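Local coordinates for protein homocysteine S-methyltransferase (Escherichia coli, PDB 5DMM) that catalyses zinc-dependent methyl transfer from S-methylmethionine, or less efficiently S-adenosylmethionine, to homocysteine, yielding methionine, at residues Asp36-Ala41 with Phe78-Leu83; Leu56-Ala61 with Thr298-Ile303; Leu117-Val122 with Ala162-Cys167; Pro171-Ile176 with Arg210-Leu215. All coordinates share one frame; numbering follows the deposited sequence.

Contact 1 (Asp36-Ala41 with Phe78-Leu83); sequences DSLWSA and FAARGL
Asp-36 and Arg-81 reach for each other from opposite directions and join in a salt bridge, OD1 of Asp-36 lying 2.9 Å from NH2 of Arg-81. The two flat groups are far from coplanar, with carboxylate and guanidinium planes 76° apart, so the pairing is not the flat, two-pronged kind; both carboxylate oxygens crowd the single nitrogen NH2. OD1 has a second duty, accepting from Leu-38 N at 2.6 Å in an Asx turn that fixes the carboxylate over its own backbone. Leu-38 supplies the next layer. The arginine chain bends at chi2 (-65°), and its guanidinium lies against Leu-38 CD1, which sits over the centre of one face, 3.8 Å from Arg-81 CZ, and also meets CB of Ala-80. Deeper in, the Phe-78 ring is approached in two ways: Ala-41 CB lies over a face, 3.8 Å from the ring centroid in a CH-pi contact, whereas Ser-40 OG comes to the edge in the ring plane, 3.3 Å from CZ of Phe-78. Leu-91, on helix 85-109, packs on the same phenylalanine. The contact thus grades from charge at the surface to hydrocarbon beneath, and with Leu-38 over one guanidinium face, the ion pair is probably somewhat screened from water on that side.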
loop_
_atom_site.group_PDB
_atom_site.type_symbol
_atom_site.label_atom_id
_atom_site.label_comp_id
_atom_site.label_asym_id
_atom_site.label_seq_id
_atom_site.Cartn_x
_atom_site.Cartn_y
_atom_site.Cartn_z
ATOM N N ASP A 36 2.181 -16.677 11.090
ATOM C CA ASP A 36 2.522 -16.922 9.697
ATOM C C ASP A 36 2.014 -15.794 8.815
ATOM O O ASP A 36 1.334 -14.890 9.293
ATOM C CB ASP A 36 1.937 -18.252 9.234
ATOM C CG ASP A 36 0.429 -18.230 9.189
ATOM O OD1 ASP A 36 -0.115 -17.839 8.141
ATOM O OD2 ASP A 36 -0.213 -18.589 10.201
ATOM N N SER A 37 2.319 -15.865 7.524
ATOM C CA SER A 37 1.982 -14.780 6.611
ATOM C C SER A 37 0.492 -14.688 6.304
ATOM O O SER A 37 0.059 -13.740 5.658
ATOM C CB SER A 37 2.758 -14.930 5.302
ATOM O OG SER A 37 2.229 -15.985 4.517
ATOM N N LEU A 38 -0.299 -15.666 6.741
ATOM C CA LEU A 38 -1.732 -15.582 6.496
ATOM C C LEU A 38 -2.453 -15.116 7.748
ATOM O O LEU A 38 -3.642 -15.394 7.921
ATOM C CB LEU A 38 -2.298 -16.932 6.030
ATOM C CG LEU A 38 -1.665 -17.542 4.772
ATOM C CD1 LEU A 38 -2.381 -18.839 4.386
ATOM C CD2 LEU A 38 -1.649 -16.541 3.614
ATOM N N TRP A 39 -1.744 -14.395 8.614
ATOM C CA TRP A 39 -2.314 -14.002 9.897
ATOM C C TRP A 39 -3.578 -13.162 9.738
ATOM O O TRP A 39 -4.437 -13.183 10.610
ATOM C CB TRP A 39 -1.288 -13.238 10.752
ATOM C CG TRP A 39 -0.776 -11.960 10.139
ATOM C CD1 TRP A 39 0.395 -11.797 9.457
ATOM C CD2 TRP A 39 -1.410 -10.671 10.163
ATOM N NE1 TRP A 39 0.531 -10.489 9.054
ATOM C CE2 TRP A 39 -0.562 -9.778 9.473
ATOM C CE3 TRP A 39 -2.606 -10.185 10.702
ATOM C CZ2 TRP A 39 -0.880 -8.427 9.301
ATOM C CZ3 TRP A 39 -2.922 -8.848 10.525
ATOM C CH2 TRP A 39 -2.061 -7.985 9.830
ATOM N N SER A 40 -3.698 -12.430 8.631
ATOM C CA SER A 40 -4.868 -11.570 8.438
ATOM C C SER A 40 -6.184 -12.363 8.440
ATOM O O SER A 40 -7.202 -11.864 8.904
ATOM C CB SER A 40 -4.736 -10.754 7.142
ATOM O OG SER A 40 -4.521 -11.587 6.020
ATOM N N ALA A 41 -6.161 -13.598 7.944
ATOM C CA ALA A 41 -7.369 -14.412 7.914
ATOM C C ALA A 41 -7.858 -14.704 9.334
ATOM O O ALA A 41 -9.061 -14.703 9.594
ATOM C CB ALA A 41 -7.124 -15.711 7.150
ATOM N N PHE A 78 -5.479 -17.773 0.703
ATOM C CA PHE A 78 -6.359 -18.225 1.777
ATOM C C PHE A 78 -6.930 -19.623 1.530
ATOM O O PHE A 78 -7.619 -20.172 2.399
ATOM C CB PHE A 78 -7.508 -17.221 1.997
ATOM C CG PHE A 78 -7.108 -15.974 2.763
ATOM C CD1 PHE A 78 -5.827 -15.824 3.276
ATOM C CD2 PHE A 78 -8.029 -14.960 2.980
ATOM C CE1 PHE A 78 -5.463 -14.662 3.990
ATOM C CE2 PHE A 78 -7.685 -13.818 3.692
ATOM C CZ PHE A 78 -6.398 -13.668 4.200
ATOM N N ALA A 79 -6.630 -20.208 0.371
ATOM C CA ALA A 79 -7.083 -21.573 0.089
ATOM C C ALA A 79 -6.355 -22.553 1.004
ATOM O O ALA A 79 -6.863 -23.633 1.293
ATOM C CB ALA A 79 -6.866 -21.937 -1.355
ATOM N N ALA A 80 -5.173 -22.173 1.479
ATOM C CA ALA A 80 -4.455 -23.013 2.445
ATOM C C ALA A 80 -5.142 -23.015 3.805
ATOM O O ALA A 80 -4.782 -23.794 4.684
ATOM C CB ALA A 80 -3.008 -22.549 2.586
ATOM N N ARG A 81 -6.127 -22.143 3.989
ATOM C CA ARG A 81 -6.888 -22.115 5.238
ATOM C C ARG A 81 -8.288 -22.689 5.044
ATOM O O ARG A 81 -9.154 -22.532 5.899
ATOM C CB ARG A 81 -6.975 -20.690 5.782
ATOM C CG ARG A 81 -5.635 -20.117 6.222
ATOM C CD ARG A 81 -5.093 -20.890 7.410
ATOM N NE ARG A 81 -3.816 -20.362 7.871
ATOM C CZ ARG A 81 -2.640 -20.913 7.593
ATOM N NH1 ARG A 81 -2.575 -22.018 6.861
ATOM N NH2 ARG A 81 -1.528 -20.360 8.054
ATOM N N GLY A 82 -8.501 -23.334 3.904
ATOM C CA GLY A 82 -9.780 -23.950 3.592
ATOM C C GLY A 82 -10.883 -22.997 3.165
ATOM O O GLY A 82 -12.050 -23.374 3.176
ATOM N N LEU A 83 -10.524 -21.766 2.796
ATOM C CA LEU A 83 -11.509 -20.774 2.349
ATOM C C LEU A 83 -11.606 -20.771 0.829
ATOM O O LEU A 83 -10.581 -20.850 0.138
ATOM C CB LEU A 83 -11.146 -19.369 2.857
ATOM C CG LEU A 83 -10.985 -19.211 4.376
ATOM C CD1 LEU A 83 -10.515 -17.814 4.742
ATOM C CD2 LEU A 83 -12.278 -19.547 5.113
#

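Contact 2 (Leu56-Ala61 with Thr298-Ile303); sequences LDYYRA and TTPADI
The phenol OH of Tyr-58 hydrogen-bonds to Ala-22 O, and this anchor holds it beside the start of helix 300-309, with OH 3.2 Å from Thr-299 CA. With CG anti to its own carbonyl carbon (chi1 -84°), the tyrosine brings its ring up to Pro-300. CG of Pro-300 lies over one face, 3.8 Å from the Tyr-58 ring centroid and 18° off the normal, a CH-pi contact in which the two side chains cross at about a right angle. Ile-303 comes to the ring edge instead, its CG1 3.6 Å from CD1 of Tyr-58. Ala-61, one turn further along, sets its CB 4.0 Å from CB of Pro-300 and equally near CG2 of Ile-303. At the outer margin Asp-57 OD1 rests against Pro-300 CG, while its OD2 forms a salt bridge with Arg-30. The proline begins a well-capped helix: Asp-302 OD2 uses its anti lone pair to accept from Thr-299 N at 2.9 Å. With Thr-299 at the N-cap this gives a capping box, in which the threonine OG1 takes Ala-301 N, here opening the last helix of the TIM barrel just after the zinc ligand Cys-295.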
loop_
_atom_site.group_PDB
_atom_site.type_symbol
_atom_site.label_atom_id
_atom_site.label_comp_id
_atom_site.label_asym_id
_atom_site.label_seq_id
_atom_site.Cartn_x
_atom_site.Cartn_y
_atom_site.Cartn_z
ATOM N N LEU A 56 -7.617 3.479 13.583
ATOM C CA LEU A 56 -8.009 4.684 14.308
ATOM C C LEU A 56 -6.780 5.344 14.937
ATOM O O LEU A 56 -6.630 6.568 14.908
ATOM C CB LEU A 56 -9.051 4.353 15.377
ATOM C CG LEU A 56 -9.462 5.509 16.294
ATOM C CD1 LEU A 56 -10.086 6.649 15.488
ATOM C CD2 LEU A 56 -10.410 5.013 17.392
ATOM N N ASP A 57 -5.901 4.518 15.491
ATOM C CA ASP A 57 -4.618 4.966 16.040
ATOM C C ASP A 57 -3.800 5.790 15.034
ATOM O O ASP A 57 -3.228 6.845 15.360
ATOM C CB ASP A 57 -3.816 3.741 16.474
ATOM C CG ASP A 57 -2.857 4.029 17.593
ATOM O OD1 ASP A 57 -2.277 5.140 17.629
ATOM O OD2 ASP A 57 -2.680 3.126 18.442
ATOM N N TYR A 58 -3.735 5.298 13.804
ATOM C CA TYR A 58 -2.963 5.996 12.780
ATOM C C TYR A 58 -3.646 7.291 12.338
ATOM O O TYR A 58 -2.968 8.291 12.104
ATOM C CB TYR A 58 -2.710 5.082 11.570
ATOM C CG TYR A 58 -1.504 4.181 11.754
ATOM C CD1 TYR A 58 -0.222 4.725 11.829
ATOM C CD2 TYR A 58 -1.640 2.789 11.840
ATOM C CE1 TYR A 58 0.884 3.934 11.987
ATOM C CE2 TYR A 58 -0.518 1.974 12.006
ATOM C CZ TYR A 58 0.744 2.572 12.089
ATOM O OH TYR A 58 1.887 1.824 12.241
ATOM N N TYR A 59 -4.972 7.291 12.210
ATOM C CA TYR A 59 -5.652 8.545 11.869
ATOM C C TYR A 59 -5.407 9.591 12.969
ATOM O O TYR A 59 -5.240 10.769 12.680
ATOM C CB TYR A 59 -7.154 8.336 11.668
ATOM C CG TYR A 59 -7.606 7.710 10.347
ATOM C CD1 TYR A 59 -7.170 8.196 9.110
ATOM C CD2 TYR A 59 -8.513 6.656 10.349
ATOM C CE1 TYR A 59 -7.617 7.629 7.911
ATOM C CE2 TYR A 59 -8.969 6.087 9.154
ATOM C CZ TYR A 59 -8.510 6.579 7.941
ATOM O OH TYR A 59 -8.948 6.027 6.763
ATOM N N ARG A 60 -5.377 9.151 14.227
ATOM C CA ARG A 60 -5.085 10.041 15.348
ATOM C C ARG A 60 -3.671 10.602 15.264
ATOM O O ARG A 60 -3.441 11.763 15.600
ATOM C CB ARG A 60 -5.269 9.320 16.685
ATOM C CG ARG A 60 -6.708 9.099 17.076
ATOM C CD ARG A 60 -6.807 8.411 18.434
ATOM N NE ARG A 60 -8.173 8.464 18.935
ATOM C CZ ARG A 60 -8.715 7.547 19.720
ATOM N NH1 ARG A 60 -8.002 6.489 20.092
ATOM N NH2 ARG A 60 -9.969 7.685 20.133
ATOM N N ALA A 61 -2.731 9.779 14.803
ATOM C CA ALA A 61 -1.337 10.185 14.696
ATOM C C ALA A 61 -1.113 11.165 13.539
ATOM O O ALA A 61 -0.054 11.787 13.439
ATOM C CB ALA A 61 -0.451 8.967 14.533
ATOM N N THR A 298 7.477 0.174 11.441
ATOM C CA THR A 298 7.025 1.510 11.803
ATOM C C THR A 298 5.751 1.400 12.624
ATOM O O THR A 298 5.077 0.366 12.641
ATOM C CB THR A 298 6.787 2.402 10.577
ATOM O OG1 THR A 298 5.694 1.885 9.809
ATOM C CG2 THR A 298 8.043 2.444 9.732
ATOM N N THR A 299 5.448 2.469 13.344
ATOM C CA THR A 299 4.326 2.493 14.263
ATOM C C THR A 299 3.712 3.892 14.165
ATOM O O THR A 299 4.245 4.756 13.451
ATOM C CB THR A 299 4.780 2.200 15.719
ATOM O OG1 THR A 299 5.420 3.363 16.238
ATOM C CG2 THR A 299 5.753 1.032 15.788
ATOM N N PRO A 300 2.602 4.141 14.879
ATOM C CA PRO A 300 2.057 5.504 14.852
ATOM C C PRO A 300 3.023 6.581 15.366
ATOM O O PRO A 300 2.775 7.773 15.129
ATOM C CB PRO A 300 0.838 5.397 15.765
ATOM C CG PRO A 300 0.370 3.971 15.562
ATOM C CD PRO A 300 1.647 3.177 15.460
ATOM N N ALA A 301 4.096 6.186 16.051
ATOM C CA ALA A 301 5.098 7.156 16.510
ATOM C C ALA A 301 5.793 7.811 15.318
ATOM O O ALA A 301 6.076 9.007 15.341
ATOM C CB ALA A 301 6.119 6.499 17.419
ATOM N N ASP A 302 6.064 7.023 14.279
ATOM C CA ASP A 302 6.685 7.554 13.063
ATOM C C ASP A 302 5.768 8.529 12.339
ATOM O O ASP A 302 6.228 9.563 11.837
ATOM C CB ASP A 302 7.076 6.424 12.109
ATOM C CG ASP A 302 8.078 5.465 12.717
ATOM O OD1 ASP A 302 9.287 5.795 12.730
ATOM O OD2 ASP A 302 7.666 4.371 13.167
ATOM N N ILE A 303 4.481 8.191 12.267
ATOM C CA ILE A 303 3.489 9.050 11.621
ATOM C C ILE A 303 3.333 10.356 12.407
ATOM O O ILE A 303 3.246 11.442 11.830
ATOM C CB ILE A 303 2.125 8.322 11.492
ATOM C CG1 ILE A 303 2.308 7.055 10.659
ATOM C CG2 ILE A 303 1.093 9.222 10.843
ATOM C CD1 ILE A 303 2.999 7.333 9.320
#

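Contact 3 (Leu117-Val122 with Ala162-Cys167); sequences LVAGSV and ADLLAC
Gly-120 sits at the tight centre of two parallel strands, its N donating to Leu-164 O at 2.8 Å and its O receiving Ala-166 N at 2.8 Å. Val-122 N continues the pattern to Ala-166 O, again at 2.8 Å. Close approach is helped by Gly-120 and by two alanines, Ala-119 CB meeting Ala-166 CB at 4.1 Å. Leu-164 holds CG between its backbone N and carbonyl carbon (chi1 70°), with CD2 reaching Ala-119 CB at 3.8 Å, while on the other face Val-122 CB packs against Cys-167 SG. Toward the N-terminal end of the pair the fit slackens. Leu-164 N reaches Val-118 O only weakly at 3.5 Å, and partly exposed Asp-163 takes over: its N also donates to Val-118 O, and its OD2 accepts from Val-118 N through the anti lone pair at 2.8 Å. That carboxylate appears to stand in for a strand carbonyl and is further engaged by a salt bridge to Arg-103. At the C-terminal end Ser-121 OG hydrogen-bonds to Glu-168 OE2 and, weakly, to OXT of the bound homocysteine. Neighbouring parallel strands linked through helix 143-159 are a beta-alpha-beta unit of the TIM barrel, with the ligand pocket at the C-terminal ends of its strands.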
loop_
_atom_site.group_PDB
_atom_site.type_symbol
_atom_site.label_atom_id
_atom_site.label_comp_id
_atom_site.label_asym_id
_atom_site.label_seq_id
_atom_site.Cartn_x
_atom_site.Cartn_y
_atom_site.Cartn_z
ATOM N N LEU A 117 -8.733 9.085 3.541
ATOM C CA LEU A 117 -8.865 8.061 2.517
ATOM C C LEU A 117 -8.664 6.650 3.076
ATOM O O LEU A 117 -8.076 6.464 4.157
ATOM C CB LEU A 117 -7.866 8.315 1.392
ATOM C CG LEU A 117 -8.015 9.655 0.661
ATOM C CD1 LEU A 117 -6.892 9.839 -0.337
ATOM C CD2 LEU A 117 -9.377 9.740 -0.014
ATOM N N VAL A 118 -9.179 5.668 2.338
ATOM C CA VAL A 118 -8.885 4.262 2.588
ATOM C C VAL A 118 -8.307 3.647 1.306
ATOM O O VAL A 118 -8.944 3.676 0.249
ATOM C CB VAL A 118 -10.140 3.475 3.025
ATOM C CG1 VAL A 118 -9.823 1.978 3.179
ATOM C CG2 VAL A 118 -10.715 4.038 4.317
ATOM N N ALA A 119 -7.099 3.110 1.388
ATOM C CA ALA A 119 -6.493 2.482 0.224
ATOM C C ALA A 119 -6.486 0.979 0.408
ATOM O O ALA A 119 -6.028 0.490 1.438
ATOM C CB ALA A 119 -5.086 3.001 0.008
ATOM N N GLY A 120 -6.970 0.246 -0.593
ATOM C CA GLY A 120 -6.973 -1.211 -0.514
ATOM C C GLY A 120 -5.615 -1.782 -0.893
ATOM O O GLY A 120 -5.129 -1.560 -2.006
ATOM N N SER A 121 -4.995 -2.515 0.028
ATOM C CA SER A 121 -3.676 -3.077 -0.235
ATOM C C SER A 121 -3.722 -4.230 -1.239
ATOM O O SER A 121 -4.451 -5.223 -1.052
ATOM C CB SER A 121 -3.027 -3.572 1.046
ATOM O OG SER A 121 -1.855 -4.276 0.704
ATOM N N VAL A 122 -2.921 -4.089 -2.291
ATOM C CA VAL A 122 -2.708 -5.127 -3.285
ATOM C C VAL A 122 -1.240 -5.525 -3.293
ATOM O O VAL A 122 -0.383 -4.795 -3.811
ATOM C CB VAL A 122 -3.135 -4.649 -4.687
ATOM C CG1 VAL A 122 -2.654 -5.615 -5.778
ATOM C CG2 VAL A 122 -4.647 -4.487 -4.736
ATOM N N ALA A 162 -13.151 0.928 -1.170
ATOM C CA ALA A 162 -11.829 1.560 -1.151
ATOM C C ALA A 162 -11.809 2.793 -2.053
ATOM O O ALA A 162 -12.377 2.760 -3.146
ATOM C CB ALA A 162 -10.756 0.567 -1.600
ATOM N N ASP A 163 -11.166 3.870 -1.600
ATOM C CA ASP A 163 -11.035 5.083 -2.408
ATOM C C ASP A 163 -10.025 4.879 -3.510
ATOM O O ASP A 163 -10.161 5.430 -4.611
ATOM C CB ASP A 163 -10.631 6.277 -1.539
ATOM C CG ASP A 163 -11.653 6.564 -0.468
ATOM O OD1 ASP A 163 -12.830 6.791 -0.832
ATOM O OD2 ASP A 163 -11.289 6.533 0.728
ATOM N N LEU A 164 -8.999 4.102 -3.208
ATOM C CA LEU A 164 -8.029 3.731 -4.227
ATOM C C LEU A 164 -7.306 2.453 -3.845
ATOM O O LEU A 164 -7.501 1.916 -2.756
ATOM C CB LEU A 164 -7.027 4.855 -4.461
ATOM C CG LEU A 164 -6.015 5.173 -3.366
ATOM C CD1 LEU A 164 -5.022 6.192 -3.937
ATOM C CD2 LEU A 164 -6.660 5.754 -2.126
ATOM N N LEU A 165 -6.491 1.965 -4.772
ATOM C CA LEU A 165 -5.753 0.731 -4.596
ATOM C C LEU A 165 -4.296 1.064 -4.376
ATOM O O LEU A 165 -3.699 1.859 -5.116
ATOM C CB LEU A 165 -5.898 -0.182 -5.807
ATOM C CG LEU A 165 -7.320 -0.586 -6.199
ATOM C CD1 LEU A 165 -7.326 -1.432 -7.461
ATOM C CD2 LEU A 165 -7.983 -1.363 -5.061
ATOM N N ALA A 166 -3.738 0.463 -3.340
ATOM C CA ALA A 166 -2.307 0.544 -3.071
ATOM C C ALA A 166 -1.626 -0.706 -3.616
ATOM O O ALA A 166 -1.527 -1.730 -2.922
ATOM C CB ALA A 166 -2.062 0.678 -1.584
ATOM N N CYS A 167 -1.188 -0.645 -4.867
ATOM C CA CYS A 167 -0.497 -1.773 -5.475
ATOM C C CYS A 167 0.959 -1.614 -5.066
ATOM O O CYS A 167 1.646 -0.739 -5.579
ATOM C CB CYS A 167 -0.670 -1.771 -6.989
ATOM S SG CYS A 167 -2.415 -1.842 -7.485
#

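Contact 4 (Pro171-Ile176 with Arg210-Leu215); sequences PNFSEI and RDVVAL
Phe-173 reaches from the first turn of its helix to the backbone of helix 209-217, and its path tells most of the contact. CB leaves alongside the facing helix rather than straight at it; CG stands anti to the backbone N (chi1 -170°), which carries the ring toward the facing helix. CD1 is the first ring atom to touch, meeting Val-212 CG2 at 3.9 Å as the two side chains slide past each other in opposite directions. CE1 goes deeper, lying 3.7 Å from Val-212 CA and 3.8 Å from Leu-215 CD2. At the tip, CZ comes 3.7 Å from Asp-211 O and approaches CB of Leu-215. The ring therefore lies obliquely against one turn of helix, touching main chain as well as side chains. Ile-176, one turn on, packs behind it: its CG2 stands 4.1 Å from Leu-215 CD2, and CD1 is 4.3 Å from Val-212 CG1. The turn bearing the phenylalanine is secured by Asn-172 at the N-cap, whose OD1 accepts from Glu-175 N at 2.8 Å and also from Ser-174 OG. Phe-195 of barrel strand 191-197 meets both Ile-176 and Val-212, and Leu-203 of the short strand 202-203, outside the barrel sheet, touches Phe-173, Ile-176 and Val-212, so the two helices pack side by side against the outside of the barrel.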
loop_
_atom_site.group_PDB
_atom_site.type_symbol
_atom_site.label_atom_id
_atom_site.label_comp_id
_atom_site.label_asym_id
_atom_site.label_seq_id
_atom_site.Cartn_x
_atom_site.Cartn_y
_atom_site.Cartn_z
ATOM N N PRO A 171 7.856 -6.155 -7.311
ATOM C CA PRO A 171 9.235 -6.401 -7.744
ATOM C C PRO A 171 9.384 -6.792 -9.209
ATOM O O PRO A 171 10.511 -6.861 -9.697
ATOM C CB PRO A 171 9.642 -7.577 -6.873
ATOM C CG PRO A 171 8.352 -8.401 -6.822
ATOM C CD PRO A 171 7.200 -7.405 -6.881
ATOM N N ASN A 172 8.265 -7.068 -9.874
ATOM C CA ASN A 172 8.245 -7.747 -11.163
ATOM C C ASN A 172 7.507 -6.936 -12.229
ATOM O O ASN A 172 6.335 -6.587 -12.063
ATOM C CB ASN A 172 7.601 -9.132 -10.990
ATOM C CG ASN A 172 7.570 -9.935 -12.273
ATOM O OD1 ASN A 172 6.781 -9.652 -13.175
ATOM N ND2 ASN A 172 8.417 -10.963 -12.350
ATOM N N PHE A 173 8.209 -6.635 -13.319
ATOM C CA PHE A 173 7.698 -5.786 -14.395
ATOM C C PHE A 173 6.528 -6.407 -15.137
ATOM O O PHE A 173 5.546 -5.717 -15.434
ATOM C CB PHE A 173 8.831 -5.467 -15.379
ATOM C CG PHE A 173 8.488 -4.421 -16.398
ATOM C CD1 PHE A 173 7.879 -3.235 -16.030
ATOM C CD2 PHE A 173 8.821 -4.608 -17.732
ATOM C CE1 PHE A 173 7.579 -2.257 -16.982
ATOM C CE2 PHE A 173 8.528 -3.635 -18.688
ATOM C CZ PHE A 173 7.901 -2.460 -18.310
ATOM N N SER A 174 6.617 -7.699 -15.445
ATOM C CA SER A 174 5.541 -8.335 -16.200
ATOM C C SER A 174 4.256 -8.332 -15.368
ATOM O O SER A 174 3.167 -8.146 -15.903
ATOM C CB SER A 174 5.923 -9.762 -16.629
ATOM O OG SER A 174 5.976 -10.651 -15.527
ATOM N N GLU A 175 4.386 -8.490 -14.052
ATOM C CA GLU A 175 3.214 -8.427 -13.175
ATOM C C GLU A 175 2.669 -6.990 -13.094
ATOM O O GLU A 175 1.460 -6.771 -13.073
ATOM C CB GLU A 175 3.557 -8.961 -11.782
ATOM C CG GLU A 175 2.449 -8.769 -10.749
ATOM C CD GLU A 175 2.824 -9.301 -9.378
ATOM O OE1 GLU A 175 4.032 -9.338 -9.044
ATOM O OE2 GLU A 175 1.901 -9.692 -8.634
ATOM N N ILE A 176 3.563 -6.007 -13.079
ATOM C CA ILE A 176 3.137 -4.613 -13.083
ATOM C C ILE A 176 2.304 -4.308 -14.333
ATOM O O ILE A 176 1.258 -3.657 -14.244
ATOM C CB ILE A 176 4.355 -3.662 -12.976
ATOM C CG1 ILE A 176 4.916 -3.713 -11.540
ATOM C CG2 ILE A 176 3.953 -2.246 -13.357
ATOM C CD1 ILE A 176 6.309 -3.115 -11.392
ATOM N N ARG A 210 13.140 3.684 -15.734
ATOM C CA ARG A 210 12.631 4.473 -16.848
ATOM C C ARG A 210 11.594 3.666 -17.642
ATOM O O ARG A 210 10.607 4.220 -18.124
ATOM C CB ARG A 210 13.785 4.952 -17.761
ATOM C CG ARG A 210 14.427 3.866 -18.617
ATOM C CD ARG A 210 15.575 4.415 -19.487
ATOM N NE ARG A 210 16.854 4.192 -18.817
ATOM C CZ ARG A 210 17.647 3.152 -19.051
ATOM N NH1 ARG A 210 18.781 3.018 -18.378
ATOM N NH2 ARG A 210 17.306 2.256 -19.966
ATOM N N ASP A 211 11.800 2.355 -17.750
ATOM C CA ASP A 211 10.872 1.496 -18.479
ATOM C C ASP A 211 9.562 1.295 -17.715
ATOM O O ASP A 211 8.490 1.185 -18.326
ATOM C CB ASP A 211 11.510 0.133 -18.777
ATOM C CG ASP A 211 12.704 0.241 -19.710
ATOM O OD1 ASP A 211 12.754 1.215 -20.480
ATOM O OD2 ASP A 211 13.584 -0.644 -19.677
ATOM N N VAL A 212 9.650 1.244 -16.389
ATOM C CA VAL A 212 8.458 1.069 -15.559
ATOM C C VAL A 212 7.606 2.326 -15.635
ATOM O O VAL A 212 6.399 2.257 -15.844
ATOM C CB VAL A 212 8.817 0.762 -14.097
ATOM C CG1 VAL A 212 7.545 0.529 -13.273
ATOM C CG2 VAL A 212 9.733 -0.462 -14.020
ATOM N N VAL A 213 8.252 3.479 -15.483
ATOM C CA VAL A 213 7.566 4.762 -15.533
ATOM C C VAL A 213 6.936 4.979 -16.904
ATOM O O VAL A 213 5.793 5.416 -17.011
ATOM C CB VAL A 213 8.533 5.936 -15.214
ATOM C CG1 VAL A 213 7.861 7.272 -15.478
ATOM C CG2 VAL A 213 9.030 5.852 -13.781
ATOM N N ALA A 214 7.686 4.656 -17.956
ATOM C CA ALA A 214 7.194 4.835 -19.319
ATOM C C ALA A 214 5.948 3.983 -19.551
ATOM O O ALA A 214 4.966 4.444 -20.138
ATOM C CB ALA A 214 8.281 4.489 -20.331
ATOM N N LEU A 215 5.982 2.748 -19.067
ATOM C CA LEU A 215 4.828 1.871 -19.209
ATOM C C LEU A 215 3.604 2.454 -18.502
ATOM O O LEU A 215 2.546 2.623 -19.110
ATOM C CB LEU A 215 5.130 0.483 -18.652
ATOM C CG LEU A 215 3.866 -0.376 -18.558
ATOM C CD1 LEU A 215 3.662 -1.144 -19.846
ATOM C CD2 LEU A 215 3.904 -1.297 -17.337
#

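From the N terminus, residues 36-41 come first, at the start of helix 39-46; helix 48-61 follows, bearing residues 56-61. Contact 1 closes at residues 78-83, after the chain has already opened contact 2, so the two cross. Contact 2 closes only at residues 298-303, joining an early helix to the last one and bringing the barrel round on itself. Within that long loop lie contact 3, pairing adjacent strands, and then contact 4, pairing successive helices; these two stand in series, and strand 164-170 runs on into helix 173-183. Contacts 2 and 3 touch directly, through Tyr-59 OH and Leu-117 O, whereas contacts 2 and 4 occupy opposite sides of the chain's centre.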